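Local coordinates for protein CDP-4-keto-6-deoxy-D-glucose-3-dehydrase (Yersinia pseudotuberculosis, PDB 3BB8) that probably removes the 3-hydroxyl of CDP-4-keto-6-deoxy-D-glucose, using a pyridoxal-phosphate-derived cofactor, on the way to lipopolysaccharide sugars, at residues A[65-70]-A[220-225]; A[89-94]-A[287-292]; A[97-102]-A[238-243]. The protein carries 1 engineered substitution. One frame throughout, in Å; residues are numbered along the deposited sequence.

In the fold
Along the chain, helix 62-75 supplies the first segment, helix 86-96 the second and the loop after that helix the third; their partners follow in a different order. Contact 1 closes a loop from 65-70 to 220-225, the run between strands 211-215 and 228-232. Contacts 2 and 3 each begin inside that loop and end beyond it, so both cross contact 1. Contact 3, joining 97-102 to helix 235-245, is nested within contact 2, which joins 89-94 to the lead-in of helix 293-323. Contacts 2 and 3 also touch, Leu92 packing against Ile241. Contacts 1 and 2 reach the second subunit; contact 3 lies away from the cofactor pocket.

Contact 1. Residues A[65-70]-A[220-225]; sequences DAFEKK and KHITMG. Engineered in segment 220-225: Lys220 (natural residue His). With PLP (pyridoxal-5'-phosphate), chain C.
The Phe67 ring has the Met224 methyl over one face and Ile222 CD1 at its edge, near the ring plane. This is a Met-aromatic and CH-pi contact in the aspartate aminotransferase fold, where helix 62-75 meets the loop that carries the engineered Lys220, to which the cofactor is bound here. Met224 CE stands 3.6 Å from the centroid of the Phe67 ring, 18° off the normal and displaced toward the rim; its closest approach is to Phe67 CZ, at 3.5 Å. Met224 SD lies higher over the same face, 5.3 Å from the Phe67 centroid, so the thioether methyl points down at the ring with the sulfur behind it. The extended Met224 chain, straight beyond CG, delivers the methyl this far. Phe67 comes from the opposite direction, its CG swung anti to the backbone N (chi1 179°), which sends the ring out from the helix toward the loop. Phe216 meets the same ring with its plane steeply inclined, and Leu303 of helix 293-323 and Thr82 of strand 79-83 also touch it, making a buried, largely apolar setting. Next to Met224, Thr223 OG1 accepts from Gly225 N at 2.9 Å, an ST turn, and it is also hydrogen-bonded to the carbonyl of Phe216. Lys220 (His in the natural sequence) takes no part in the packing on Phe67; its chain bends at chi2 and ends in a covalent Schiff-base linkage, Lys220 NZ to PLP C4A, of 1.3 Å.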
loop_
_atom_site.group_PDB
_atom_site.type_symbol
_atom_site.label_atom_id
_atom_site.label_comp_id
_atom_site.label_asym_id
_atom_site.label_seq_id
_atom_site.Cartn_x
_atom_site.Cartn_y
_atom_site.Cartn_z
ATOM N N ASP A 65 3.554 6.338 -16.039
ATOM C CA ASP A 65 3.335 7.668 -16.613
ATOM C C ASP A 65 2.243 7.580 -17.663
ATOM O O ASP A 65 1.328 8.404 -17.696
ATOM C CB ASP A 65 4.603 8.216 -17.280
ATOM C CG ASP A 65 5.699 8.536 -16.288
ATOM O OD1 ASP A 65 5.377 9.011 -15.174
ATOM O OD2 ASP A 65 6.885 8.327 -16.628
ATOM N N ALA A 66 2.355 6.578 -18.527
ATOM C CA ALA A 66 1.375 6.360 -19.587
ATOM C C ALA A 66 -0.018 6.105 -19.000
ATOM O O ALA A 66 -1.013 6.666 -19.465
ATOM C CB ALA A 66 1.805 5.178 -20.461
ATOM N N PHE A 67 -0.078 5.267 -17.968
ATOM C CA PHE A 67 -1.348 4.946 -17.331
ATOM C C PHE A 67 -2.014 6.157 -16.708
ATOM O O PHE A 67 -3.188 6.417 -16.961
ATOM C CB PHE A 67 -1.173 3.858 -16.260
ATOM C CG PHE A 67 -2.459 3.499 -15.557
ATOM C CD1 PHE A 67 -2.872 4.202 -14.425
ATOM C CD2 PHE A 67 -3.307 2.527 -16.086
ATOM C CE1 PHE A 67 -4.111 3.952 -13.833
ATOM C CE2 PHE A 67 -4.551 2.270 -15.500
ATOM C CZ PHE A 67 -4.952 2.986 -14.373
ATOM N N GLU A 68 -1.270 6.907 -15.898
ATOM C CA GLU A 68 -1.852 8.071 -15.240
ATOM C C GLU A 68 -2.337 9.074 -16.265
ATOM O O GLU A 68 -3.328 9.783 -16.045
ATOM C CB GLU A 68 -0.841 8.730 -14.296
ATOM C CG GLU A 68 -0.382 7.825 -13.157
ATOM C CD GLU A 68 0.595 8.510 -12.210
ATOM O OE1 GLU A 68 1.463 9.275 -12.690
ATOM O OE2 GLU A 68 0.503 8.272 -10.987
ATOM N N LYS A 69 -1.636 9.116 -17.395
ATOM C CA LYS A 69 -1.985 10.029 -18.474
ATOM C C LYS A 69 -3.273 9.601 -19.163
ATOM O O LYS A 69 -4.209 10.386 -19.275
ATOM C CB LYS A 69 -0.857 10.088 -19.508
ATOM C CG LYS A 69 -1.100 11.075 -20.645
ATOM C CD LYS A 69 -0.044 10.917 -21.734
ATOM C CE LYS A 69 -0.223 11.928 -22.859
ATOM N NZ LYS A 69 0.743 11.658 -23.960
ATOM N N LYS A 70 -3.325 8.355 -19.616
ATOM C CA LYS A 70 -4.518 7.881 -20.308
ATOM C C LYS A 70 -5.768 7.868 -19.426
ATOM O O LYS A 70 -6.873 8.088 -19.918
ATOM C CB LYS A 70 -4.290 6.485 -20.902
ATOM C CG LYS A 70 -5.312 6.145 -21.994
ATOM C CD LYS A 70 -5.254 4.687 -22.448
ATOM C CE LYS A 70 -3.977 4.355 -23.202
ATOM N NZ LYS A 70 -3.932 2.911 -23.589
ATOM N N LYS A 220 -12.969 -5.324 -9.931
ATOM C CA LYS A 220 -13.375 -4.029 -10.464
ATOM C C LYS A 220 -13.330 -3.873 -12.007
ATOM O O LYS A 220 -12.923 -4.782 -12.728
ATOM C CB LYS A 220 -12.576 -2.928 -9.732
ATOM C CG LYS A 220 -13.226 -2.435 -8.377
ATOM C CD LYS A 220 -13.068 -3.362 -7.130
ATOM C CE LYS A 220 -14.075 -2.970 -5.997
ATOM N NZ LYS A 220 -13.876 -3.370 -4.507
ATOM N N HIS A 221 -13.774 -2.726 -12.514
ATOM C CA HIS A 221 -13.808 -2.491 -13.961
ATOM C C HIS A 221 -12.551 -2.901 -14.728
ATOM O O HIS A 221 -12.642 -3.622 -15.722
ATOM C CB HIS A 221 -14.166 -1.038 -14.222
ATOM C CG HIS A 221 -15.555 -0.691 -13.787
ATOM N ND1 HIS A 221 -16.656 -0.881 -14.592
ATOM C CD2 HIS A 221 -16.026 -0.208 -12.613
ATOM C CE1 HIS A 221 -17.746 -0.527 -13.934
ATOM N NE2 HIS A 221 -17.390 -0.115 -12.729
ATOM N N ILE A 222 -11.382 -2.440 -14.283
ATOM C CA ILE A 222 -10.122 -2.836 -14.914
ATOM C C ILE A 222 -9.218 -3.232 -13.762
ATOM O O ILE A 222 -9.435 -2.791 -12.637
ATOM C CB ILE A 222 -9.469 -1.686 -15.734
ATOM C CG1 ILE A 222 -9.102 -0.509 -14.823
ATOM C CG2 ILE A 222 -10.405 -1.264 -16.848
ATOM C CD1 ILE A 222 -8.408 0.638 -15.547
ATOM N N THR A 223 -8.200 -4.044 -14.026
ATOM C CA THR A 223 -7.345 -4.489 -12.934
ATOM C C THR A 223 -5.820 -4.401 -13.103
ATOM O O THR A 223 -5.292 -4.342 -14.218
ATOM C CB THR A 223 -7.686 -5.942 -12.587
ATOM O OG1 THR A 223 -6.953 -6.359 -11.427
ATOM C CG2 THR A 223 -7.324 -6.843 -13.757
ATOM N N MET A 224 -5.116 -4.391 -11.975
ATOM C CA MET A 224 -3.667 -4.549 -11.976
ATOM C C MET A 224 -3.205 -5.663 -11.043
ATOM O O MET A 224 -2.059 -5.675 -10.593
ATOM C CB MET A 224 -2.991 -3.298 -11.408
ATOM C CG MET A 224 -3.232 -2.037 -12.222
ATOM S SD MET A 224 -2.286 -0.627 -11.617
ATOM C CE MET A 224 -3.189 0.730 -12.359
ATOM N N GLY A 225 -4.104 -6.598 -10.757
ATOM C CA GLY A 225 -4.074 -7.326 -9.502
ATOM C C GLY A 225 -4.454 -6.553 -8.254
ATOM O O GLY A 225 -5.531 -6.753 -7.693
HETATM N N1 PLP C . -14.687 1.228 -1.892
HETATM C C2 PLP C . -15.562 0.414 -2.592
HETATM C C2A PLP C . -17.014 0.861 -2.696
HETATM C C3 PLP C . -15.087 -0.794 -3.185
HETATM O O3 PLP C . -15.907 -1.620 -3.872
HETATM C C4 PLP C . -13.681 -1.166 -3.058
HETATM C C4A PLP C . -13.206 -2.487 -3.756
HETATM C C5 PLP C . -12.830 -0.286 -2.312
HETATM C C6 PLP C . -13.385 0.923 -1.738
HETATM C C5A PLP C . -11.365 -0.460 -2.048
HETATM O O4P PLP C . -10.681 -1.043 -3.064
HETATM P P PLP C . -9.547 -2.170 -2.898
HETATM O O1P PLP C . -8.756 -2.146 -4.189
HETATM O O2P PLP C . -10.369 -3.577 -2.722
HETATM O O3P PLP C . -8.690 -1.877 -1.662
#

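Contact 2. Residues A[89-94]-A[287-292]; sequences ANLLAL and YNLKIT. With PLP (pyridoxal-5'-phosphate), chain E.
Leu92, on a helical turn, and Leu289, in an irregular run of backbone, bring their CA atoms to 8.7 Å, a spacing that side chains alone bridge. Two leucines of the helix meet Tyr287 and Leu289. Leu91 CD2 sits over one face of the Tyr287 ring, 4.2 Å from its centroid and 22° off the normal, a CH-pi contact shifted toward the hydroxyl end; the ring atom nearest Leu91 CD2 is Tyr287 CZ, at 3.9 Å. The Leu91 side chain stands roughly perpendicular to that of Tyr287. Leu91 reaches the ring because CG lies opposite the backbone N (chi1 179°). The same CD2 of Leu91 is 4.2 Å from Leu289 CD1, and Leu289 CD1 in turn meets Leu92 CD2 at 3.9 Å, where those two side chains lie antiparallel, flank to flank. Leu289 CD1 is thus shared by both helix leucines. The run 287-292 also faces the subunit boundary: Leu289 packs on Leu289 of the second subunit, and Asn288 comes up to the phosphate of the PLP held chiefly by that subunit, to which Trp247 of this chain also contributes a hydrogen bond. The cofactor sites are therefore built where the two chains meet. Within this chain, Leu92 of helix 86-96 also meets Phe244 and Arg245 of helix 235-245 and Thr83 of strand 79-83, while 287-292 leads into helix 293-323, with Thr292 as its N-cap.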
loop_
_atom_site.group_PDB
_atom_site.type_symbol
_atom_site.label_atom_id
_atom_site.label_comp_id
_atom_site.label_asym_id
_atom_site.label_seq_id
_atom_site.Cartn_x
_atom_site.Cartn_y
_atom_site.Cartn_z
ATOM N N ALA A 89 -6.292 4.515 -1.938
ATOM C CA ALA A 89 -6.690 5.748 -2.604
ATOM C C ALA A 89 -7.601 6.528 -1.662
ATOM O O ALA A 89 -7.385 7.725 -1.433
ATOM C CB ALA A 89 -7.410 5.444 -3.920
ATOM N N ASN A 90 -8.609 5.854 -1.105
ATOM C CA ASN A 90 -9.526 6.507 -0.167
ATOM C C ASN A 90 -8.736 7.082 1.010
ATOM O O ASN A 90 -9.001 8.204 1.451
ATOM C CB ASN A 90 -10.581 5.525 0.360
ATOM C CG ASN A 90 -11.699 5.258 -0.647
ATOM O OD1 ASN A 90 -12.465 4.306 -0.509
ATOM N ND2 ASN A 90 -11.799 6.102 -1.654
ATOM N N LEU A 91 -7.770 6.321 1.518
ATOM C CA LEU A 91 -6.948 6.776 2.646
ATOM C C LEU A 91 -6.205 8.075 2.331
ATOM O O LEU A 91 -6.216 9.008 3.133
ATOM C CB LEU A 91 -5.926 5.706 3.037
ATOM C CG LEU A 91 -4.992 6.090 4.194
ATOM C CD1 LEU A 91 -5.810 6.406 5.437
ATOM C CD2 LEU A 91 -4.020 4.953 4.470
ATOM N N LEU A 92 -5.575 8.129 1.155
ATOM C CA LEU A 92 -4.820 9.309 0.717
ATOM C C LEU A 92 -5.720 10.534 0.460
ATOM O O LEU A 92 -5.354 11.664 0.786
ATOM C CB LEU A 92 -4.017 8.971 -0.552
ATOM C CG LEU A 92 -2.803 8.043 -0.367
ATOM C CD1 LEU A 92 -2.228 7.650 -1.719
ATOM C CD2 LEU A 92 -1.739 8.765 0.464
ATOM N N ALA A 93 -6.894 10.299 -0.121
ATOM C CA ALA A 93 -7.849 11.366 -0.421
ATOM C C ALA A 93 -8.290 12.105 0.842
ATOM O O ALA A 93 -8.238 13.332 0.900
ATOM C CB ALA A 93 -9.067 10.784 -1.141
ATOM N N LEU A 94 -8.704 11.355 1.859
ATOM C CA LEU A 94 -9.161 11.942 3.120
ATOM C C LEU A 94 -8.012 12.524 3.943
ATOM O O LEU A 94 -8.153 13.586 4.545
ATOM C CB LEU A 94 -9.900 10.882 3.947
ATOM C CG LEU A 94 -10.761 11.225 5.169
ATOM C CD1 LEU A 94 -9.894 11.665 6.353
ATOM C CD2 LEU A 94 -11.762 12.296 4.784
ATOM N N TYR A 287 3.091 8.114 4.287
ATOM C CA TYR A 287 3.116 6.661 4.144
ATOM C C TYR A 287 4.006 6.395 2.947
ATOM O O TYR A 287 4.731 7.266 2.492
ATOM C CB TYR A 287 1.728 6.127 3.759
ATOM C CG TYR A 287 0.615 6.438 4.719
ATOM C CD1 TYR A 287 -0.119 7.617 4.610
ATOM C CD2 TYR A 287 0.306 5.556 5.754
ATOM C CE1 TYR A 287 -1.139 7.910 5.519
ATOM C CE2 TYR A 287 -0.694 5.835 6.656
ATOM C CZ TYR A 287 -1.414 7.012 6.539
ATOM O OH TYR A 287 -2.392 7.278 7.461
ATOM N N ASN A 288 3.952 5.163 2.465
ATOM C CA ASN A 288 4.638 4.766 1.245
ATOM C C ASN A 288 3.624 3.841 0.604
ATOM O O ASN A 288 3.691 2.611 0.727
ATOM C CB ASN A 288 5.927 4.002 1.484
ATOM C CG ASN A 288 6.600 3.596 0.174
ATOM O OD1 ASN A 288 7.650 2.954 0.173
ATOM N ND2 ASN A 288 5.988 3.966 -0.951
ATOM N N LEU A 289 2.668 4.456 -0.069
ATOM C CA LEU A 289 1.705 3.740 -0.884
ATOM C C LEU A 289 1.826 3.839 -2.403
ATOM O O LEU A 289 0.906 4.305 -3.078
ATOM C CB LEU A 289 0.357 4.287 -0.411
ATOM C CG LEU A 289 0.109 4.142 1.099
ATOM C CD1 LEU A 289 -1.027 5.062 1.536
ATOM C CD2 LEU A 289 -0.209 2.696 1.432
ATOM N N LYS A 290 2.965 3.407 -2.939
ATOM C CA LYS A 290 3.173 3.423 -4.393
ATOM C C LYS A 290 3.162 1.999 -4.949
ATOM O O LYS A 290 3.287 1.024 -4.198
ATOM C CB LYS A 290 4.507 4.084 -4.766
ATOM C CG LYS A 290 4.669 5.507 -4.269
ATOM C CD LYS A 290 5.914 6.178 -4.850
ATOM C CE LYS A 290 6.955 6.497 -3.774
ATOM N NZ LYS A 290 7.537 5.285 -3.116
ATOM N N ILE A 291 3.008 1.884 -6.265
ATOM C CA ILE A 291 3.000 0.572 -6.895
ATOM C C ILE A 291 4.184 0.411 -7.834
ATOM O O ILE A 291 5.065 1.277 -7.897
ATOM C CB ILE A 291 1.674 0.287 -7.670
ATOM C CG1 ILE A 291 1.647 1.010 -9.025
ATOM C CG2 ILE A 291 0.489 0.694 -6.811
ATOM C CD1 ILE A 291 1.473 2.491 -8.944
ATOM N N THR A 292 4.213 -0.713 -8.537
ATOM C CA THR A 292 5.295 -1.016 -9.464
ATOM C C THR A 292 4.871 -0.715 -10.898
ATOM O O THR A 292 3.681 -0.562 -11.181
ATOM C CB THR A 292 5.684 -2.503 -9.381
ATOM O OG1 THR A 292 4.611 -3.303 -9.892
ATOM C CG2 THR A 292 5.972 -2.899 -7.942
HETATM N N1 PLP E . 12.357 2.348 7.851
HETATM C C2 PLP E . 13.666 2.501 7.436
HETATM C C2A PLP E . 14.740 2.671 8.515
HETATM C C3 PLP E . 13.967 2.491 6.040
HETATM O O3 PLP E . 15.230 2.643 5.581
HETATM C C4 PLP E . 12.892 2.317 5.061
HETATM C C4A PLP E . 13.276 2.282 3.558
HETATM C C5 PLP E . 11.561 2.177 5.552
HETATM C C6 PLP E . 11.333 2.197 6.981
HETATM C C5A PLP E . 10.312 1.994 4.739
HETATM O O4P PLP E . 10.488 1.337 3.565
HETATM P P PLP E . 9.839 1.754 2.164
HETATM O O1P PLP E . 9.851 0.524 1.312
HETATM O O2P PLP E . 10.830 2.925 1.580
HETATM O O3P PLP E . 8.411 2.309 2.383
#

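Contact 3. Residues A[97-102]-A[238-243]; sequences LTSPKL and KSIIES
Ile240 points from its helix toward the loop, and its branches divide between two residues: CG1 and CG2 straddle Ser99, while CD1 continues to Lys101. Ser99 CB lies 3.8 Å from Ile240 CG2 and 3.9 Å from Ile240 CG1, so the serine methylene rests against the isoleucine fork, and Ser99 OG is 3.7 Å from Ile240 CG1. The Lys101 and Ile240 chains lie antiparallel alongside one another, touching where Lys101 CD is 4.0 Å from Ile240 CD1; past CD the ammonium end of Lys101 turns off. The first torsion of Ile240 (chi1 -80°) aims CG1 at Ser99, and the bend at chi2 (52°) carries CD1 on to Lys101. The loop is folded locally by a backbone bond from Leu102 N to Ser99 O, of 2.9 Å. On the helix, Lys238 NZ and Glu242 OE1 form a salt bridge of 3.0 Å. Ile240 also touches Ala96, so helix 235-245 lies against helix 86-96 and the loop after it. Ser99 thus meets Ile240 with CB and its hydroxyl oxygen, Lys101 with its aliphatic CD; the hydroxyl lies against a methylene in van der Waals contact, and with no polar bond linking the segments the contact rests on fit and burial of Ile240.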
loop_
_atom_site.group_PDB
_atom_site.type_symbol
_atom_site.label_atom_id
_atom_site.label_comp_id
_atom_site.label_asym_id
_atom_site.label_seq_id
_atom_site.Cartn_x
_atom_site.Cartn_y
_atom_site.Cartn_z
ATOM N N LEU A 97 -6.632 16.028 2.925
ATOM C CA LEU A 97 -7.432 17.169 3.340
ATOM C C LEU A 97 -7.127 17.563 4.775
ATOM O O LEU A 97 -7.749 18.485 5.305
ATOM C CB LEU A 97 -8.921 16.854 3.205
ATOM C CG LEU A 97 -9.446 16.563 1.799
ATOM C CD1 LEU A 97 -10.947 16.288 1.844
ATOM C CD2 LEU A 97 -9.155 17.745 0.904
ATOM N N THR A 98 -6.185 16.866 5.413
ATOM C CA THR A 98 -5.819 17.187 6.796
ATOM C C THR A 98 -4.554 18.043 6.806
ATOM O O THR A 98 -4.098 18.493 7.862
ATOM C CB THR A 98 -5.518 15.929 7.645
ATOM O OG1 THR A 98 -4.282 15.354 7.205
ATOM C CG2 THR A 98 -6.639 14.895 7.514
ATOM N N SER A 99 -3.990 18.250 5.622
ATOM C CA SER A 99 -2.775 19.039 5.463
ATOM C C SER A 99 -2.905 20.474 5.951
ATOM O O SER A 99 -3.826 21.187 5.560
ATOM C CB SER A 99 -2.364 19.075 3.995
ATOM O OG SER A 99 -1.346 20.040 3.804
ATOM N N PRO A 100 -1.967 20.922 6.803
ATOM C CA PRO A 100 -2.017 22.295 7.312
ATOM C C PRO A 100 -1.885 23.334 6.196
ATOM O O PRO A 100 -2.079 24.524 6.423
ATOM C CB PRO A 100 -0.863 22.339 8.315
ATOM C CG PRO A 100 0.094 21.296 7.787
ATOM C CD PRO A 100 -0.831 20.181 7.383
ATOM N N LYS A 101 -1.556 22.886 4.991
ATOM C CA LYS A 101 -1.449 23.799 3.858
ATOM C C LYS A 101 -2.836 24.309 3.449
ATOM O O LYS A 101 -2.953 25.281 2.697
ATOM C CB LYS A 101 -0.802 23.104 2.657
ATOM C CG LYS A 101 0.675 22.792 2.831
ATOM C CD LYS A 101 1.286 22.315 1.517
ATOM C CE LYS A 101 2.773 22.025 1.662
ATOM N NZ LYS A 101 3.542 23.212 2.146
ATOM N N LEU A 102 -3.882 23.649 3.941
ATOM C CA LEU A 102 -5.251 24.031 3.615
ATOM C C LEU A 102 -5.843 24.957 4.679
ATOM O O LEU A 102 -7.060 25.161 4.755
ATOM C CB LEU A 102 -6.111 22.772 3.451
ATOM C CG LEU A 102 -5.592 21.848 2.348
ATOM C CD1 LEU A 102 -6.428 20.578 2.303
ATOM C CD2 LEU A 102 -5.626 22.565 1.008
ATOM N N LYS A 238 -3.302 17.679 -5.545
ATOM C CA LYS A 238 -2.438 16.715 -6.199
ATOM C C LYS A 238 -1.081 16.699 -5.503
ATOM O O LYS A 238 -0.512 15.628 -5.257
ATOM C CB LYS A 238 -2.286 17.094 -7.673
ATOM C CG LYS A 238 -1.428 16.161 -8.514
ATOM C CD LYS A 238 0.054 16.396 -8.280
ATOM C CE LYS A 238 0.886 15.673 -9.320
ATOM N NZ LYS A 238 2.336 16.003 -9.196
ATOM N N SER A 239 -0.562 17.882 -5.178
ATOM C CA SER A 239 0.729 17.968 -4.501
ATOM C C SER A 239 0.681 17.429 -3.081
ATOM O O SER A 239 1.612 16.767 -2.646
ATOM C CB SER A 239 1.241 19.409 -4.486
ATOM O OG SER A 239 1.783 19.727 -5.753
ATOM N N ILE A 240 -0.397 17.720 -2.359
ATOM C CA ILE A 240 -0.538 17.218 -0.998
ATOM C C ILE A 240 -0.584 15.681 -1.028
ATOM O O ILE A 240 0.169 15.026 -0.306
ATOM C CB ILE A 240 -1.831 17.766 -0.317
ATOM C CG1 ILE A 240 -1.609 19.197 0.190
ATOM C CG2 ILE A 240 -2.202 16.919 0.892
ATOM C CD1 ILE A 240 -1.055 20.150 -0.825
ATOM N N ILE A 241 -1.455 15.125 -1.879
ATOM C CA ILE A 241 -1.639 13.674 -2.021
ATOM C C ILE A 241 -0.321 12.963 -2.264
ATOM O O ILE A 241 0.038 12.031 -1.538
ATOM C CB ILE A 241 -2.544 13.307 -3.241
ATOM C CG1 ILE A 241 -3.810 14.155 -3.249
ATOM C CG2 ILE A 241 -2.912 11.812 -3.206
ATOM C CD1 ILE A 241 -4.725 13.896 -2.116
ATOM N N GLU A 242 0.373 13.395 -3.317
ATOM C CA GLU A 242 1.658 12.817 -3.715
ATOM C C GLU A 242 2.660 12.782 -2.562
ATOM O O GLU A 242 3.402 11.810 -2.399
ATOM C CB GLU A 242 2.232 13.613 -4.890
ATOM C CG GLU A 242 3.479 12.997 -5.524
ATOM C CD GLU A 242 3.808 13.621 -6.875
ATOM O OE1 GLU A 242 3.898 14.867 -6.945
ATOM O OE2 GLU A 242 3.977 12.871 -7.864
ATOM N N SER A 243 2.675 13.848 -1.767
ATOM C CA SER A 243 3.570 13.942 -0.621
ATOM C C SER A 243 3.229 12.847 0.395
ATOM O O SER A 243 4.116 12.148 0.895
ATOM C CB SER A 243 3.438 15.317 0.030
ATOM O OG SER A 243 4.225 15.403 1.205
#